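Local coordinates for protein copper-containing nitrite reductase (Hyphomicrobium denitrificans 1NES1, PDB 6TFO) that probably reduces nitrite to nitric oxide with electrons from cytochrome c, working as a copper-containing homotrimer, at residues F199-V204 with L281-G286; P256-Y261 with G399-V404; D292-V297 with R353-V358; F374-A379 with P387-Q392. All coordinates share one frame; numbering follows the deposited sequence.

Interaction 1 of 4, residues F199-V204 with L281-G286; sequences FLRVRV and LVEPEG
Glu283 OE2 is gripped from two directions, by Arg201 NE at 2.9 Å across the contact and by the backbone N of Ile159. Arg201 reaches it through a side chain extended from CG to NE; the oxygen receives NE on its anti lone pair, and the guanidinium and carboxylate planes stand 77° apart. Arg201 NH1 also forms a salt bridge with Glu294 OE1. Leu281 runs alongside Arg201 in the same direction and lays CD2 over one guanidinium face, 3.3 Å from NE. The backbones of strands 200-203 and 277-283 pair in parallel at the edge of a sheet of the cupredoxin fold. Between these segments the ladder runs from Leu281 N to Leu200 O, at 2.7 Å, as far as Val204 N to Glu283 O, at 2.9 Å. On the sheet face opposite Arg201, Val202 CG2 and Val282 CG2 meet at 3.9 Å. Further on, the salt bridge from Arg203 NH2 to Glu285 OE1 is long, 3.6 Å, while Arg203 NH1 binds the carbonyl of Val204. A leucine in place of Arg201 would probably leave the buried Glu283 carboxylate without its cationic mate and take a partner from Glu294. With Arg201 between two carboxylates, the positive charge is likely to favour the ionised form of Glu283 inside the protein.

Interaction 2 of 4, residues P256-Y261 with G399-V404; sequences PGIFVY and GGATIV
Val260 drives its CG1 methyl against the backbone of Gly399 and Gly400, 3.4 Å from Gly399 C and 3.3 Å from Gly400 O. Its rotation is unusual: with chi1 at -5° CG1 eclipses the backbone N and CG2 the carbonyl carbon, a conformation that suggests strain where the methyl meets the two glycines. Gly399 has a positive phi, which favours glycine, and its carbonyl oxygen accepts a weak hydrogen bond from ND1 of His227, which together with His262 binds a copper ion. Ala401 points its single methyl at strand 257-261, where CB lies 3.6 Å from Ile258 O and 4.1 Å from Ile258 CG1. The two strands belong to different sheets, 257-262 to one cupredoxin β-sandwich and 400-407 to the next; directed 145° apart, they pack through side chains and not by a backbone ladder. Backbone polar groups on this side of strand 257-261 turn to a neighbouring subunit, whose Gln392 accepts from Val260 N through OE1 and donates to Ile258 O through NE2. In Ile258, CG1 lies anti to the backbone N (chi1 -179°) and heads for Ala401, which leaves CG2 wedged between N and the carbonyl carbon and directed at Ile403. Ile403 crosses it at a slant, its CG1 3.9 Å and its CD1 4.0 Å from Ile258 CG2.

Interaction 3 of 4, residues D292-V297 with R353-V358; sequences DREFYV and RIFFGV
Strands 293-297 and 353-358 run parallel, 18° apart in direction, joined by a ladder of five backbone hydrogen bonds from Arg353 N to Arg293 O (2.7 Å) as far as Gly357 N to Val297 O. They are neighbours in a sheet of a cupredoxin β-sandwich. On the face that carries Tyr296 and Phe355, Glu294 and Arg353 lie side by side, pointing the same way. Arg353 grips one oxygen side-on: NE and NH1 stand 3.0 Å and 2.9 Å from Glu294 OE2, which lies near the guanidinium plane. NE meets the anti lone pair, whereas NH1 comes from above the carboxylate plane. A bend at chi3 (46°) of Arg353 turns these two nitrogens onto the oxygen. The other carboxylate oxygen, OE1, is held by Arg201, so Glu294 joins two arginines. Glu294 OE2 also sits at the edge of the Phe355 ring, 3.4 Å from CE2, while Arg353 CG overlies a face of that ring near its rim. Replacing Glu294 by an alanine is likely to leave two arginines without the carboxylate between them, and Arg353 less firmly fixed, with NH2 still bound to Pro289 O. On the other face of the sheet Val297 CG2 meets Ile354 CG2 at 4.2 Å. Val297 CG1, anti to its own backbone N, approaches the Phe356 ring at its edge, 3.8 Å from CD1.

Interaction 4 of 4, residues F374-A379 with P387-Q392; sequences FDHVYA and PLTGVQ
The β-hairpin of strands 374-377 and 388-391 is stitched by antiparallel backbone bonds on either side of a corner. At its open end Phe374 N binds Val391 O and Val391 N returns a bond to Phe374 O; near the connecting loop Val377 N donates to Leu388 O at 2.9 Å and Leu388 N to Val377 O at 3.0 Å. Pro387 and Tyr378 lie side by side, pointing the same way, with Pro387 CB almost over the centre of the tyrosine ring, 3.9 Å from the centroid and 10° off the ring normal, a CH-pi contact. Pro387 CG touches two rings, 3.9 Å from Tyr378 CZ and 3.9 Å from His376 CD2, and Thr389 CG2 comes 3.8 Å from that same CD2. His376 ND1 meanwhile bonds Asp405 of the adjoining strand. Both strands are bent by bulges. Gly390 and Val391 together face Phe374 as a G1 bulge, the glycine having positive phi, and Asp375 and His376 form a classic bulge opposite Asp405. Gly390 N also donates a hydrogen bond to Asp375 O, from above the carbonyl plane. Across the other face Val377 and Val391 meet at about a right angle. Because CG1 of Val377 is anti to the backbone N (chi1 173°), CG2 is the branch turned to Val391, 3.6 Å from its CB. Thr389 OG1 bonds Thr384 of a neighbouring subunit, on the trimer interface. Close by, Gln392 OE1 takes a hydrogen bond from ND1 of His227, a copper ligand, of that subunit.

How the interactions relate
Interaction 2 connects the set, since its segments are sheet neighbours of the other three. Strand 257-262 carries it to interaction 1, Val282 N lying 2.9 Å from Gly257 O, and strand 400-407 to interaction 3, with Thr402 N 2.9 Å from Phe356 O, and to interaction 4, with Ile403 O 2.9 Å from Tyr378 N. Interactions 1 and 3 also meet directly, Arg201 NH1 and Glu294 OE1 standing 2.6 Å apart in a salt bridge between the two cupredoxin sheets. A bound copper lies about 5 Å from Gly399 in interaction 2. The side chain of Gln392 in interaction 4 is about 7 Å from a bound copper, and that of Leu200 in interaction 1 about 13 Å from one.

Interaction 1 of 4, residues F199-V204 with L281-G286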
# COMPACT_ATOMS: atom_id res chain seq x y z
N PHE C 199 32.44 -6.62 -38.27
CA PHE C 199 32.44 -7.99 -38.85
C PHE C 199 33.90 -8.38 -39.17
O PHE C 199 34.52 -7.76 -40.02
CB PHE C 199 31.55 -8.07 -40.09
CG PHE C 199 31.28 -9.47 -40.57
CD1 PHE C 199 32.23 -10.17 -41.31
CD2 PHE C 199 30.07 -10.10 -40.29
CE1 PHE C 199 31.97 -11.46 -41.76
CE2 PHE C 199 29.82 -11.39 -40.74
CZ PHE C 199 30.77 -12.06 -41.47
N LEU C 200 34.44 -9.34 -38.43
CA LEU C 200 35.82 -9.84 -38.62
C LEU C 200 35.77 -11.08 -39.53
O LEU C 200 34.96 -11.99 -39.27
CB LEU C 200 36.43 -10.16 -37.25
CG LEU C 200 36.35 -9.02 -36.23
CD1 LEU C 200 36.94 -9.47 -34.90
CD2 LEU C 200 37.06 -7.78 -36.75
N ARG C 201 36.58 -11.06 -40.58
CA ARG C 201 36.59 -12.09 -41.66
C ARG C 201 38.04 -12.52 -41.88
O ARG C 201 38.87 -11.67 -42.28
CB ARG C 201 35.96 -11.53 -42.94
CG ARG C 201 35.47 -12.60 -43.90
CD ARG C 201 34.52 -12.03 -44.92
NE ARG C 201 33.85 -13.08 -45.71
CZ ARG C 201 32.69 -12.93 -46.35
NH1 ARG C 201 32.01 -11.80 -46.28
NH2 ARG C 201 32.20 -13.95 -47.03
N VAL C 202 38.34 -13.76 -41.53
CA VAL C 202 39.67 -14.38 -41.75
C VAL C 202 39.46 -15.75 -42.43
O VAL C 202 38.28 -16.16 -42.67
CB VAL C 202 40.43 -14.49 -40.42
CG1 VAL C 202 40.66 -13.12 -39.81
CG2 VAL C 202 39.74 -15.43 -39.43
N ARG C 203 40.57 -16.40 -42.78
CA ARG C 203 40.60 -17.74 -43.40
C ARG C 203 41.09 -18.70 -42.31
O ARG C 203 41.96 -18.29 -41.53
CB ARG C 203 41.51 -17.65 -44.62
CG ARG C 203 41.78 -18.97 -45.31
CD ARG C 203 43.15 -18.95 -45.96
NE ARG C 203 43.29 -20.02 -46.94
CZ ARG C 203 43.57 -21.29 -46.64
NH1 ARG C 203 43.80 -21.68 -45.40
NH2 ARG C 203 43.64 -22.18 -47.62
N VAL C 204 40.54 -19.92 -42.22
CA VAL C 204 41.08 -20.95 -41.28
C VAL C 204 42.59 -21.05 -41.52
O VAL C 204 43.03 -20.87 -42.69
CB VAL C 204 40.37 -22.31 -41.38
CG1 VAL C 204 40.54 -22.98 -42.75
CG2 VAL C 204 40.80 -23.24 -40.25
N LEU C 281 33.76 -14.40 -38.83
CA LEU C 281 33.73 -15.49 -39.86
C LEU C 281 35.16 -16.00 -40.05
O LEU C 281 36.02 -15.19 -40.49
CB LEU C 281 33.17 -14.97 -41.19
CG LEU C 281 33.05 -15.99 -42.32
CD1 LEU C 281 32.14 -17.14 -41.94
CD2 LEU C 281 32.56 -15.32 -43.59
N VAL C 282 35.40 -17.26 -39.68
CA VAL C 282 36.62 -18.01 -40.08
C VAL C 282 36.23 -18.84 -41.32
O VAL C 282 35.56 -19.86 -41.17
CB VAL C 282 37.15 -18.87 -38.92
CG1 VAL C 282 38.44 -19.58 -39.29
CG2 VAL C 282 37.37 -18.02 -37.68
N GLU C 283 36.56 -18.34 -42.51
CA GLU C 283 36.21 -18.99 -43.80
C GLU C 283 36.89 -20.35 -43.89
O GLU C 283 38.06 -20.51 -43.54
CB GLU C 283 36.62 -18.12 -44.98
CG GLU C 283 35.65 -17.00 -45.29
CD GLU C 283 35.96 -16.33 -46.62
OE1 GLU C 283 36.57 -17.00 -47.45
OE2 GLU C 283 35.58 -15.17 -46.82
N PRO C 284 36.20 -21.40 -44.39
CA PRO C 284 36.86 -22.67 -44.68
C PRO C 284 37.79 -22.46 -45.89
O PRO C 284 37.65 -21.44 -46.55
CB PRO C 284 35.68 -23.61 -44.97
CG PRO C 284 34.58 -22.70 -45.51
CD PRO C 284 34.78 -21.39 -44.79
N GLU C 285 38.70 -23.40 -46.18
CA GLU C 285 39.73 -23.25 -47.25
C GLU C 285 39.08 -22.82 -48.57
O GLU C 285 39.59 -21.84 -49.19
CB GLU C 285 40.52 -24.55 -47.42
CG GLU C 285 41.48 -24.82 -46.28
CD GLU C 285 42.72 -25.58 -46.69
OE1 GLU C 285 43.75 -25.42 -46.01
OE2 GLU C 285 42.66 -26.32 -47.71
N GLY C 286 37.97 -23.44 -48.96
CA GLY C 286 37.25 -23.10 -50.21
C GLY C 286 36.71 -21.68 -50.27
O GLY C 286 36.43 -21.21 -51.37

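Interaction 2 of 4, residues P256-Y261 with G399-V404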
# COMPACT_ATOMS: atom_id res chain seq x y z
N PRO C 256 36.89 -23.40 -38.90
CA PRO C 256 35.97 -22.59 -39.68
C PRO C 256 34.60 -22.60 -38.99
O PRO C 256 34.24 -23.60 -38.36
CB PRO C 256 35.87 -23.29 -41.05
CG PRO C 256 36.91 -24.39 -41.01
CD PRO C 256 37.18 -24.69 -39.55
N GLY C 257 33.87 -21.51 -39.17
CA GLY C 257 32.63 -21.21 -38.44
C GLY C 257 32.29 -19.74 -38.46
O GLY C 257 33.15 -18.92 -38.85
N ILE C 258 31.04 -19.43 -38.10
CA ILE C 258 30.53 -18.05 -37.91
C ILE C 258 30.36 -17.86 -36.39
O ILE C 258 29.51 -18.51 -35.77
CB ILE C 258 29.27 -17.79 -38.77
CG1 ILE C 258 28.75 -16.37 -38.59
CG2 ILE C 258 28.18 -18.84 -38.54
CD1 ILE C 258 29.73 -15.31 -39.02
N PHE C 259 31.26 -17.10 -35.79
CA PHE C 259 31.46 -17.05 -34.32
C PHE C 259 30.99 -15.70 -33.78
O PHE C 259 31.36 -14.66 -34.36
CB PHE C 259 32.94 -17.31 -34.00
CG PHE C 259 33.40 -18.69 -34.40
CD1 PHE C 259 33.01 -19.80 -33.66
CD2 PHE C 259 34.19 -18.88 -35.52
CE1 PHE C 259 33.43 -21.07 -34.03
CE2 PHE C 259 34.60 -20.15 -35.89
CZ PHE C 259 34.22 -21.24 -35.15
N VAL C 260 30.20 -15.69 -32.71
CA VAL C 260 29.96 -14.40 -31.99
C VAL C 260 31.21 -14.16 -31.15
O VAL C 260 31.79 -15.15 -30.65
CB VAL C 260 28.63 -14.30 -31.21
CG1 VAL C 260 27.70 -15.49 -31.38
CG2 VAL C 260 28.85 -13.94 -29.74
N TYR C 261 31.69 -12.92 -31.15
CA TYR C 261 32.64 -12.40 -30.14
C TYR C 261 31.88 -11.36 -29.30
O TYR C 261 30.86 -10.79 -29.79
CB TYR C 261 33.90 -11.84 -30.81
CG TYR C 261 33.75 -10.55 -31.56
CD1 TYR C 261 33.38 -10.54 -32.90
CD2 TYR C 261 33.99 -9.32 -30.95
CE1 TYR C 261 33.25 -9.35 -33.60
CE2 TYR C 261 33.86 -8.13 -31.64
CZ TYR C 261 33.50 -8.14 -32.98
OH TYR C 261 33.37 -6.98 -33.69
N GLY C 399 25.03 -16.14 -27.81
CA GLY C 399 26.39 -16.67 -28.02
C GLY C 399 26.42 -17.69 -29.16
O GLY C 399 27.41 -18.46 -29.28
N GLY C 400 25.35 -17.70 -29.96
CA GLY C 400 25.24 -18.49 -31.19
C GLY C 400 25.06 -17.58 -32.40
O GLY C 400 24.65 -16.39 -32.25
N ALA C 401 25.39 -18.12 -33.56
CA ALA C 401 25.19 -17.48 -34.88
C ALA C 401 24.90 -18.58 -35.88
O ALA C 401 25.08 -19.75 -35.55
CB ALA C 401 26.41 -16.67 -35.27
N THR C 402 24.38 -18.18 -37.03
CA THR C 402 24.03 -19.04 -38.17
C THR C 402 24.28 -18.25 -39.46
O THR C 402 24.63 -17.04 -39.38
CB THR C 402 22.59 -19.57 -38.10
OG1 THR C 402 22.42 -20.61 -39.06
CG2 THR C 402 21.55 -18.51 -38.38
N ILE C 403 24.14 -18.96 -40.58
CA ILE C 403 24.14 -18.39 -41.94
C ILE C 403 22.87 -18.90 -42.60
O ILE C 403 22.60 -20.10 -42.48
CB ILE C 403 25.40 -18.83 -42.70
CG1 ILE C 403 26.66 -18.24 -42.05
CG2 ILE C 403 25.29 -18.48 -44.17
CD1 ILE C 403 27.95 -18.87 -42.53
N VAL C 404 22.10 -18.01 -43.20
CA VAL C 404 20.96 -18.38 -44.07
C VAL C 404 21.23 -17.76 -45.44
O VAL C 404 21.82 -16.66 -45.47
CB VAL C 404 19.61 -17.94 -43.49
CG1 VAL C 404 19.34 -18.59 -42.14
CG2 VAL C 404 19.51 -16.42 -43.40

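Interaction 3 of 4, residues D292-V297 with R353-V358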
# COMPACT_ATOMS: atom_id res chain seq x y z
N ASP C 292 25.35 -13.54 -54.34
CA ASP C 292 25.34 -12.18 -54.92
C ASP C 292 25.54 -11.13 -53.82
O ASP C 292 26.39 -10.23 -54.02
CB ASP C 292 24.06 -11.94 -55.73
CG ASP C 292 23.94 -12.95 -56.84
OD1 ASP C 292 24.97 -13.23 -57.47
OD2 ASP C 292 22.84 -13.46 -57.03
N ARG C 293 24.83 -11.23 -52.69
CA ARG C 293 24.86 -10.16 -51.66
C ARG C 293 24.86 -10.74 -50.25
O ARG C 293 24.08 -11.69 -49.96
CB ARG C 293 23.70 -9.19 -51.87
CG ARG C 293 24.00 -7.83 -51.28
CD ARG C 293 22.81 -6.94 -51.44
NE ARG C 293 22.50 -6.67 -52.83
CZ ARG C 293 23.12 -5.79 -53.60
NH1 ARG C 293 22.72 -5.63 -54.85
NH2 ARG C 293 24.12 -5.08 -53.13
N GLU C 294 25.69 -10.14 -49.39
CA GLU C 294 25.87 -10.52 -47.97
C GLU C 294 25.39 -9.41 -47.02
O GLU C 294 25.54 -8.20 -47.36
CB GLU C 294 27.34 -10.80 -47.73
CG GLU C 294 27.88 -11.94 -48.55
CD GLU C 294 29.26 -12.36 -48.07
OE1 GLU C 294 30.16 -11.48 -48.01
OE2 GLU C 294 29.41 -13.55 -47.70
N PHE C 295 24.89 -9.82 -45.86
CA PHE C 295 24.36 -8.91 -44.80
C PHE C 295 24.80 -9.40 -43.42
O PHE C 295 24.92 -10.63 -43.19
CB PHE C 295 22.84 -8.84 -44.88
CG PHE C 295 22.30 -8.14 -46.09
CD1 PHE C 295 22.56 -6.80 -46.30
CD2 PHE C 295 21.53 -8.82 -47.02
CE1 PHE C 295 22.04 -6.14 -47.41
CE2 PHE C 295 21.01 -8.16 -48.13
CZ PHE C 295 21.26 -6.82 -48.32
N TYR C 296 24.98 -8.42 -42.52
CA TYR C 296 25.41 -8.55 -41.11
C TYR C 296 24.27 -8.10 -40.19
O TYR C 296 23.94 -6.90 -40.18
CB TYR C 296 26.65 -7.68 -40.93
CG TYR C 296 27.32 -7.73 -39.58
CD1 TYR C 296 27.10 -8.74 -38.67
CD2 TYR C 296 28.26 -6.77 -39.27
CE1 TYR C 296 27.79 -8.79 -37.47
CE2 TYR C 296 28.97 -6.81 -38.09
CZ TYR C 296 28.73 -7.81 -37.18
OH TYR C 296 29.43 -7.81 -36.01
N VAL C 297 23.65 -9.04 -39.48
CA VAL C 297 22.53 -8.76 -38.53
C VAL C 297 22.80 -9.48 -37.20
O VAL C 297 23.11 -10.69 -37.21
CB VAL C 297 21.17 -9.13 -39.14
CG1 VAL C 297 20.05 -8.92 -38.13
CG2 VAL C 297 20.89 -8.35 -40.41
N ARG C 353 22.89 -13.80 -48.72
CA ARG C 353 23.33 -14.47 -47.47
C ARG C 353 23.21 -13.47 -46.31
O ARG C 353 23.74 -12.35 -46.42
CB ARG C 353 24.77 -15.00 -47.57
CG ARG C 353 25.33 -15.38 -46.20
CD ARG C 353 26.52 -16.30 -46.26
NE ARG C 353 27.46 -15.84 -47.24
CZ ARG C 353 27.92 -16.55 -48.26
NH1 ARG C 353 28.78 -15.99 -49.10
NH2 ARG C 353 27.56 -17.80 -48.44
N ILE C 354 22.57 -13.89 -45.21
CA ILE C 354 22.55 -13.14 -43.92
C ILE C 354 23.41 -13.91 -42.91
O ILE C 354 23.06 -15.07 -42.59
CB ILE C 354 21.12 -12.93 -43.42
CG1 ILE C 354 20.23 -12.26 -44.48
CG2 ILE C 354 21.15 -12.15 -42.11
CD1 ILE C 354 18.78 -12.17 -44.11
N PHE C 355 24.51 -13.30 -42.46
CA PHE C 355 25.21 -13.68 -41.21
C PHE C 355 24.40 -13.12 -40.03
O PHE C 355 24.37 -11.88 -39.85
CB PHE C 355 26.63 -13.12 -41.18
CG PHE C 355 27.50 -13.60 -42.31
CD1 PHE C 355 28.04 -14.87 -42.29
CD2 PHE C 355 27.77 -12.77 -43.38
CE1 PHE C 355 28.83 -15.31 -43.34
CE2 PHE C 355 28.57 -13.22 -44.42
CZ PHE C 355 29.10 -14.48 -44.40
N PHE C 356 23.74 -14.01 -39.29
CA PHE C 356 22.82 -13.66 -38.18
C PHE C 356 23.34 -14.26 -36.88
O PHE C 356 23.45 -15.49 -36.79
CB PHE C 356 21.40 -14.16 -38.43
CG PHE C 356 20.45 -13.84 -37.30
CD1 PHE C 356 20.01 -12.55 -37.09
CD2 PHE C 356 20.05 -14.83 -36.41
CE1 PHE C 356 19.15 -12.26 -36.03
CE2 PHE C 356 19.20 -14.54 -35.36
CZ PHE C 356 18.76 -13.25 -35.16
N GLY C 357 23.60 -13.40 -35.90
CA GLY C 357 24.05 -13.83 -34.56
C GLY C 357 23.25 -13.17 -33.46
O GLY C 357 22.73 -12.07 -33.67
N VAL C 358 23.16 -13.83 -32.31
CA VAL C 358 22.48 -13.29 -31.11
C VAL C 358 23.55 -12.97 -30.07
O VAL C 358 24.12 -13.93 -29.49
CB VAL C 358 21.44 -14.30 -30.58
CG1 VAL C 358 20.68 -13.73 -29.40
CG2 VAL C 358 20.48 -14.72 -31.68

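Interaction 4 of 4, residues F374-A379 with P387-Q392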
# COMPACT_ATOMS: atom_id res chain seq x y z
N PHE C 374 14.28 -20.15 -46.25
CA PHE C 374 15.75 -20.28 -46.26
C PHE C 374 16.12 -21.46 -47.16
O PHE C 374 15.70 -22.59 -46.85
CB PHE C 374 16.28 -20.40 -44.82
CG PHE C 374 15.96 -19.21 -43.95
CD1 PHE C 374 16.08 -17.93 -44.45
CD2 PHE C 374 15.55 -19.38 -42.65
CE1 PHE C 374 15.79 -16.83 -43.65
CE2 PHE C 374 15.26 -18.29 -41.85
CZ PHE C 374 15.36 -17.01 -42.36
N ASP C 375 16.80 -21.20 -48.28
CA ASP C 375 17.28 -22.28 -49.18
C ASP C 375 18.26 -23.12 -48.36
O ASP C 375 18.06 -24.33 -48.33
CB ASP C 375 17.90 -21.72 -50.46
CG ASP C 375 16.86 -21.17 -51.43
OD1 ASP C 375 15.73 -21.62 -51.38
OD2 ASP C 375 17.20 -20.27 -52.22
N HIS C 376 19.21 -22.47 -47.67
CA HIS C 376 20.25 -23.11 -46.82
C HIS C 376 20.27 -22.45 -45.44
O HIS C 376 20.17 -21.23 -45.36
CB HIS C 376 21.63 -23.04 -47.49
CG HIS C 376 21.63 -23.67 -48.84
ND1 HIS C 376 21.46 -22.94 -50.00
CD2 HIS C 376 21.70 -24.97 -49.21
CE1 HIS C 376 21.45 -23.76 -51.03
NE2 HIS C 376 21.60 -25.01 -50.56
N VAL C 377 20.39 -23.28 -44.40
CA VAL C 377 20.57 -22.86 -42.98
C VAL C 377 21.77 -23.62 -42.43
O VAL C 377 21.72 -24.86 -42.37
CB VAL C 377 19.31 -23.15 -42.13
CG1 VAL C 377 19.57 -22.88 -40.65
CG2 VAL C 377 18.09 -22.38 -42.64
N TYR C 378 22.81 -22.91 -42.01
CA TYR C 378 24.02 -23.53 -41.44
C TYR C 378 23.72 -23.76 -39.96
O TYR C 378 23.88 -22.84 -39.16
CB TYR C 378 25.24 -22.67 -41.79
CG TYR C 378 25.61 -22.68 -43.26
CD1 TYR C 378 24.78 -22.12 -44.22
CD2 TYR C 378 26.76 -23.30 -43.69
CE1 TYR C 378 25.10 -22.13 -45.56
CE2 TYR C 378 27.11 -23.33 -45.03
CZ TYR C 378 26.28 -22.74 -45.97
OH TYR C 378 26.63 -22.80 -47.29
N ALA C 379 23.20 -24.94 -39.62
CA ALA C 379 22.68 -25.30 -38.28
C ALA C 379 23.80 -25.13 -37.25
O ALA C 379 24.94 -25.66 -37.47
CB ALA C 379 22.14 -26.71 -38.28
N PRO C 387 24.62 -27.77 -44.96
CA PRO C 387 23.48 -26.99 -44.49
C PRO C 387 22.14 -27.71 -44.67
O PRO C 387 22.03 -28.53 -45.55
CB PRO C 387 23.55 -25.71 -45.32
CG PRO C 387 24.35 -26.09 -46.55
CD PRO C 387 25.32 -27.17 -46.11
N LEU C 388 21.16 -27.38 -43.82
CA LEU C 388 19.75 -27.83 -43.94
C LEU C 388 19.10 -27.00 -45.04
O LEU C 388 19.61 -25.93 -45.36
CB LEU C 388 19.04 -27.65 -42.60
CG LEU C 388 19.53 -28.53 -41.46
CD1 LEU C 388 19.09 -27.96 -40.13
CD2 LEU C 388 19.03 -29.96 -41.58
N THR C 389 18.01 -27.51 -45.61
CA THR C 389 17.42 -26.95 -46.85
C THR C 389 15.92 -26.78 -46.66
O THR C 389 15.28 -27.67 -46.03
CB THR C 389 17.76 -27.84 -48.07
OG1 THR C 389 17.44 -29.20 -47.77
CG2 THR C 389 19.22 -27.77 -48.44
N GLY C 390 15.36 -25.71 -47.24
CA GLY C 390 13.91 -25.43 -47.21
C GLY C 390 13.42 -25.32 -45.77
O GLY C 390 12.58 -26.19 -45.37
N VAL C 391 13.96 -24.33 -45.04
CA VAL C 391 13.69 -24.07 -43.59
C VAL C 391 12.99 -22.71 -43.45
O VAL C 391 13.56 -21.70 -43.93
CB VAL C 391 14.99 -24.14 -42.77
CG1 VAL C 391 14.85 -23.53 -41.38
CG2 VAL C 391 15.51 -25.56 -42.69
N GLN C 392 11.81 -22.68 -42.80
CA GLN C 392 11.01 -21.44 -42.55
C GLN C 392 11.66 -20.57 -41.47
O GLN C 392 11.73 -19.34 -41.68
CB GLN C 392 9.58 -21.73 -42.12
CG GLN C 392 9.48 -22.55 -40.85
CD GLN C 392 8.11 -23.17 -40.78
OE1 GLN C 392 7.09 -22.48 -40.93
NE2 GLN C 392 8.09 -24.49 -40.59